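Local coordinates for protein ringhalexin (Hemachatus haemachatus, PDB 4ZQY) that inhibits activation of coagulation factor X by factor VIIa in the extrinsic tenase complex, and is weakly and irreversibly neurotoxic, at residues C24-P29 and P36-G41. Sequence-based numbering, arbitrary orientation.
Sequences CFKKFP and PWVIRG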
loop_
_atom_site.group_PDB
_atom_site.type_symbol
_atom_site.label_atom_id
_atom_site.label_comp_id
_atom_site.label_asym_id
_atom_site.label_seq_id
_atom_site.Cartn_x
_atom_site.Cartn_y
_atom_site.Cartn_z
ATOM N N CYS A 24 -5.000 -5.738 -10.262
ATOM C CA CYS A 24 -4.336 -6.859 -9.619
ATOM C C CYS A 24 -4.102 -6.437 -8.183
ATOM O O CYS A 24 -3.799 -5.276 -7.928
ATOM C CB CYS A 24 -2.991 -7.174 -10.271
ATOM S SG CYS A 24 -2.979 -7.662 -11.990
ATOM N N PHE A 25 -4.273 -7.343 -7.232
ATOM C CA PHE A 25 -4.012 -6.963 -5.853
ATOM C C PHE A 25 -3.001 -7.915 -5.229
ATOM O O PHE A 25 -2.773 -9.010 -5.740
ATOM C CB PHE A 25 -5.289 -6.937 -5.019
ATOM C CG PHE A 25 -5.852 -8.286 -4.743
ATOM C CD1 PHE A 25 -5.427 -9.012 -3.643
ATOM C CD2 PHE A 25 -6.807 -8.828 -5.571
ATOM C CE1 PHE A 25 -5.933 -10.254 -3.387
ATOM C CE2 PHE A 25 -7.319 -10.074 -5.315
ATOM C CZ PHE A 25 -6.882 -10.787 -4.224
ATOM N N LYS A 26 -2.431 -7.498 -4.103
ATOM C CA LYS A 26 -1.616 -8.371 -3.269
ATOM C C LYS A 26 -1.899 -8.132 -1.788
ATOM O O LYS A 26 -1.798 -7.012 -1.303
ATOM C CB LYS A 26 -0.126 -8.188 -3.536
ATOM C CG LYS A 26 0.686 -9.206 -2.752
ATOM C CD LYS A 26 2.175 -9.161 -3.006
ATOM C CE LYS A 26 2.823 -8.019 -2.244
ATOM N NZ LYS A 26 4.310 -8.088 -2.270
ATOM N N LYS A 27 -2.233 -9.198 -1.070
ATOM C CA LYS A 27 -2.582 -9.096 0.336
ATOM C C LYS A 27 -1.532 -9.786 1.226
ATOM O O LYS A 27 -1.142 -10.920 0.972
ATOM C CB LYS A 27 -3.961 -9.734 0.547
ATOM C CG LYS A 27 -4.781 -9.233 1.713
ATOM C CD LYS A 27 -6.197 -9.843 1.718
ATOM C CE LYS A 27 -7.082 -9.220 0.619
ATOM N NZ LYS A 27 -8.490 -9.733 0.595
ATOM N N PHE A 28 -1.051 -9.086 2.250
ATOM C CA PHE A 28 -0.051 -9.661 3.150
ATOM C C PHE A 28 -0.173 -9.081 4.562
ATOM O O PHE A 28 -0.645 -7.958 4.727
ATOM C CB PHE A 28 1.359 -9.460 2.574
ATOM C CG PHE A 28 1.728 -8.032 2.311
ATOM C CD1 PHE A 28 1.343 -7.400 1.138
ATOM C CD2 PHE A 28 2.518 -7.342 3.209
ATOM C CE1 PHE A 28 1.698 -6.092 0.893
ATOM C CE2 PHE A 28 2.879 -6.030 2.971
ATOM C CZ PHE A 28 2.471 -5.402 1.811
ATOM N N PRO A 29 0.228 -9.854 5.588
ATOM C CA PRO A 29 0.011 -9.417 6.974
ATOM C C PRO A 29 0.990 -8.339 7.421
ATOM O O PRO A 29 2.045 -8.228 6.798
ATOM C CB PRO A 29 0.225 -10.700 7.776
ATOM C CG PRO A 29 1.160 -11.490 6.928
ATOM C CD PRO A 29 0.768 -11.219 5.523
ATOM N N PRO A 36 5.546 -15.266 5.803
ATOM C CA PRO A 36 4.138 -14.895 5.853
ATOM C C PRO A 36 3.362 -15.454 4.681
ATOM O O PRO A 36 3.918 -15.661 3.606
ATOM C CB PRO A 36 4.185 -13.364 5.749
ATOM C CG PRO A 36 5.660 -12.996 5.718
ATOM C CD PRO A 36 6.351 -14.193 5.213
ATOM N N TRP A 37 2.087 -15.721 4.894
ATOM C CA TRP A 37 1.163 -15.946 3.805
ATOM C C TRP A 37 1.069 -14.708 2.919
ATOM O O TRP A 37 1.197 -13.592 3.412
ATOM C CB TRP A 37 -0.231 -16.299 4.300
ATOM C CG TRP A 37 -0.836 -15.310 5.235
ATOM C CD1 TRP A 37 -0.805 -15.342 6.598
ATOM C CD2 TRP A 37 -1.524 -14.108 4.877
ATOM N NE1 TRP A 37 -1.472 -14.259 7.112
ATOM C CE2 TRP A 37 -1.913 -13.479 6.076
ATOM C CE3 TRP A 37 -1.861 -13.508 3.657
ATOM C CZ2 TRP A 37 -2.621 -12.282 6.093
ATOM C CZ3 TRP A 37 -2.562 -12.321 3.676
ATOM C CH2 TRP A 37 -2.935 -11.719 4.885
ATOM N N VAL A 38 0.940 -14.894 1.612
ATOM C CA VAL A 38 0.681 -13.758 0.735
ATOM C C VAL A 38 -0.464 -14.137 -0.204
ATOM O O VAL A 38 -0.484 -15.245 -0.737
ATOM C CB VAL A 38 1.927 -13.358 -0.061
ATOM C CG1 VAL A 38 1.578 -12.272 -1.051
ATOM C CG2 VAL A 38 3.013 -12.856 0.882
ATOM N N ILE A 39 -1.427 -13.228 -0.370
ATOM C CA ILE A 39 -2.562 -13.434 -1.278
ATOM C C ILE A 39 -2.563 -12.520 -2.508
ATOM O O ILE A 39 -2.492 -11.305 -2.379
ATOM C CB ILE A 39 -3.892 -13.215 -0.538
ATOM C CG1 ILE A 39 -3.980 -14.166 0.649
ATOM C CG2 ILE A 39 -5.079 -13.453 -1.455
ATOM C CD1 ILE A 39 -3.803 -15.612 0.254
ATOM N N ARG A 40 -2.695 -13.115 -3.691
ATOM C CA ARG A 40 -2.749 -12.376 -4.949
ATOM C C ARG A 40 -3.944 -12.771 -5.794
ATOM O O ARG A 40 -4.513 -13.847 -5.625
ATOM C CB ARG A 40 -1.473 -12.607 -5.768
ATOM C CG ARG A 40 -0.186 -12.046 -5.172
ATOM C CD ARG A 40 0.980 -12.284 -6.118
ATOM N NE ARG A 40 2.257 -11.819 -5.589
ATOM C CZ ARG A 40 3.019 -12.513 -4.748
ATOM N NH1 ARG A 40 2.591 -13.681 -4.289
ATOM N NH2 ARG A 40 4.181 -12.013 -4.327
ATOM N N GLY A 41 -4.339 -11.867 -6.683
ATOM C CA GLY A 41 -5.439 -12.123 -7.582
ATOM C C GLY A 41 -5.909 -10.907 -8.342
ATOM O O GLY A 41 -5.250 -9.870 -8.345
#
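Phe-25 and Lys-27 pair with Gly-41 and Ile-39 as hydrogen-bonded antiparallel pairs; the N-to-C directions of 24-29 and 39-41 lie 172° apart. Ile-39 N donates to Lys-27 O (2.7 Å), with a return bond from Lys-27 N to Ile-39 O, and Phe-25 N gives a bond to Gly-41 O (2.9 Å), whereas the return bond from Gly-41 N to Phe-25 O is weak. Between them Lys-26 and Arg-40 form a non-hydrogen-bonded pair. This is the central hairpin, the second finger of the three-finger toxin fold; strand 53-58 flanks 23-29 on its other side, and the disulfide from Cys-24 to Cys-3 joins the base of the finger to strand 2-7. With chi1 at 71°, the Phe-25 ring swings across the bare backbone of Gly-41, whose N sits over one face near the rim, while Phe-25 CE1 meets Ile-39 CG2 at 3.8 Å. Nearer the fingertip, Pro-29 CD rests squarely over the six-membered ring of Trp-37, 3.5 Å from its centroid, a CH-pi contact. On the face holding Lys-26 and Arg-40, the two chains run side by side, Lys-26 CD over the guanidinium. Lys-26 NZ and Arg-40 NH2, 4.4 Å apart, share Arg-65 O as acceptor, weakly for NH2, and Arg-40 NE bonds Asn-64 O.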